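Inactivation-no-after-potential D protein (Drosophila melanogaster, PDB 5F67) is a PDZ-containing protein whose third PDZ domain, the part in this structure, binds the tail of the TRP channel with high specificity. Local coordinates at residues A[24-29]-A[101-106]. Numbering follows the deposited sequence.
Sequences ARTVQV and TMILLT
R25 and V27 form antiparallel hydrogen-bonded pairs with L104 and M102, each joined by two backbone bonds and alternating with the non-hydrogen-bonded pairs T26–I103 and Q28–T101; the segments 25–29 and 101–105 run at 143° to each other. On the face carrying V27, M102 and L104, V27 CG2 lies 3.8 Å from both M102 CB and L104 CD1, and the methionine chain, bent at its last torsion, brings CE to 3.7 Å from V29 CG2. R25 continues this face, beside L104. Its chain runs extended from CG to NE and carries the guanidinium across L104, whose CB sits 3.9 Å above one face, offset toward the rim. NH1 makes a weak, bent bond to T106 OG1 (2.8 Å, 124° at the hydrogen) and donates to a water, in the guanidinium plane, that also accepts from T106 N. NH2 forms a salt bridge with D71 and a hydrogen bond to G66 O; D71 also takes part in a hydrogen bond with T106 OG1. An alanine at R25 is likely to leave D71 without its cationic mate, uncover L104 CB and cost the water a donor. On the opposite face, T101 OG1 donates to Q28 OE1 (2.8 Å), the two side chains lying alongside each other, and T101 CG2 meets T26 CG2 at 3.6 Å. With L104 against one face of its guanidinium and polar partners on both NH1 and NH2, R25 is held in a fixed orientation and ties the first strand of this PDZ domain to the point where the last one ends.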
loop_
_atom_site.group_PDB
_atom_site.type_symbol
_atom_site.label_atom_id
_atom_site.label_comp_id
_atom_site.label_asym_id
_atom_site.label_seq_id
_atom_site.Cartn_x
_atom_site.Cartn_y
_atom_site.Cartn_z
ATOM N N ALA A 24 0.890 1.606 -13.756
ATOM C CA ALA A 24 0.348 1.758 -12.402
ATOM C C ALA A 24 -1.180 1.745 -12.454
ATOM O O ALA A 24 -1.775 1.991 -13.513
ATOM C CB ALA A 24 0.845 3.050 -11.756
ATOM N N ARG A 25 -1.810 1.455 -11.319
ATOM C CA ARG A 25 -3.265 1.397 -11.279
ATOM C C ARG A 25 -3.767 2.028 -9.987
ATOM O O ARG A 25 -3.016 2.205 -9.028
ATOM C CB ARG A 25 -3.734 -0.064 -11.358
ATOM C CG ARG A 25 -3.349 -0.893 -10.119
ATOM C CD ARG A 25 -3.519 -2.404 -10.338
ATOM N NE ARG A 25 -3.393 -3.156 -9.078
ATOM C CZ ARG A 25 -2.230 -3.517 -8.547
ATOM N NH1 ARG A 25 -1.103 -3.193 -9.167
ATOM N NH2 ARG A 25 -2.189 -4.207 -7.405
ATOM N N THR A 26 -5.043 2.386 -9.966
ATOM C CA THR A 26 -5.629 2.973 -8.772
ATOM C C THR A 26 -6.544 1.966 -8.092
ATOM O O THR A 26 -7.422 1.393 -8.740
ATOM C CB THR A 26 -6.476 4.207 -9.166
ATOM O OG1 THR A 26 -5.611 5.225 -9.688
ATOM C CG2 THR A 26 -7.220 4.747 -7.959
ATOM N N VAL A 27 -6.350 1.750 -6.790
ATOM C CA VAL A 27 -7.291 0.943 -6.021
ATOM C C VAL A 27 -7.964 1.798 -4.958
ATOM O O VAL A 27 -7.399 2.791 -4.504
ATOM C CB VAL A 27 -6.621 -0.280 -5.353
ATOM C CG1 VAL A 27 -5.965 -1.163 -6.412
ATOM C CG2 VAL A 27 -5.593 0.158 -4.301
ATOM N N GLN A 28 -9.171 1.406 -4.562
ATOM C CA GLN A 28 -9.921 2.135 -3.546
ATOM C C GLN A 28 -10.202 1.157 -2.420
ATOM O O GLN A 28 -11.012 0.243 -2.576
ATOM C CB GLN A 28 -11.258 2.621 -4.129
ATOM C CG GLN A 28 -11.119 3.473 -5.405
ATOM C CD GLN A 28 -10.556 4.865 -5.140
ATOM O OE1 GLN A 28 -10.352 5.267 -3.984
ATOM N NE2 GLN A 28 -10.292 5.610 -6.217
ATOM N N VAL A 29 -9.548 1.339 -1.277
ATOM C CA VAL A 29 -9.638 0.336 -0.223
ATOM C C VAL A 29 -10.213 0.950 1.050
ATOM O O VAL A 29 -9.664 1.916 1.582
ATOM C CB VAL A 29 -8.257 -0.252 0.086
ATOM C CG1 VAL A 29 -8.362 -1.319 1.178
ATOM C CG2 VAL A 29 -7.636 -0.829 -1.189
ATOM N N THR A 101 -7.474 5.847 -1.289
ATOM C CA THR A 101 -7.072 5.677 -2.673
ATOM C C THR A 101 -5.580 5.384 -2.669
ATOM O O THR A 101 -4.796 6.136 -2.082
ATOM C CB THR A 101 -7.286 6.969 -3.463
ATOM O OG1 THR A 101 -8.657 7.372 -3.371
ATOM C CG2 THR A 101 -6.900 6.772 -4.940
ATOM N N MET A 102 -5.175 4.292 -3.305
ATOM C CA MET A 102 -3.751 4.025 -3.427
ATOM C C MET A 102 -3.399 3.805 -4.890
ATOM O O MET A 102 -4.153 3.172 -5.626
ATOM C CB MET A 102 -3.370 2.792 -2.610
ATOM C CG MET A 102 -3.543 2.994 -1.103
ATOM S SD MET A 102 -2.917 1.593 -0.159
ATOM C CE MET A 102 -4.210 0.379 -0.424
ATOM N N ILE A 103 -2.255 4.338 -5.307
ATOM C CA ILE A 103 -1.765 4.057 -6.641
ATOM C C ILE A 103 -0.656 3.052 -6.456
ATOM O O ILE A 103 0.294 3.286 -5.696
ATOM C CB ILE A 103 -1.207 5.307 -7.336
ATOM C CG1 ILE A 103 -2.340 6.315 -7.573
ATOM C CG2 ILE A 103 -0.591 4.926 -8.674
ATOM C CD1 ILE A 103 -1.880 7.613 -8.211
ATOM N N LEU A 104 -0.788 1.924 -7.144
ATOM C CA LEU A 104 0.121 0.800 -6.963
ATOM C C LEU A 104 0.704 0.364 -8.292
ATOM O O LEU A 104 0.050 0.454 -9.322
ATOM C CB LEU A 104 -0.638 -0.380 -6.353
ATOM C CG LEU A 104 -1.166 -0.214 -4.927
ATOM C CD1 LEU A 104 -2.146 -1.340 -4.590
ATOM C CD2 LEU A 104 -0.017 -0.166 -3.916
ATOM N N LEU A 105 1.929 -0.149 -8.262
ATOM C CA LEU A 105 2.558 -0.670 -9.473
ATOM C C LEU A 105 3.031 -2.095 -9.220
ATOM O O LEU A 105 3.881 -2.337 -8.351
ATOM C CB LEU A 105 3.749 0.203 -9.883
ATOM C CG LEU A 105 4.572 -0.305 -11.074
ATOM C CD1 LEU A 105 3.768 -0.258 -12.375
ATOM C CD2 LEU A 105 5.840 0.508 -11.218
ATOM N N THR A 106 2.467 -3.047 -9.954
ATOM C CA THR A 106 2.909 -4.435 -9.840
ATOM C C THR A 106 4.043 -4.626 -10.826
ATOM O O THR A 106 3.904 -4.297 -12.009
ATOM C CB THR A 106 1.765 -5.432 -10.154
ATOM O OG1 THR A 106 0.730 -5.294 -9.177
ATOM C CG2 THR A 106 2.274 -6.868 -10.114
HETATM O O HOH W 1 0.125 -2.342 -11.750
#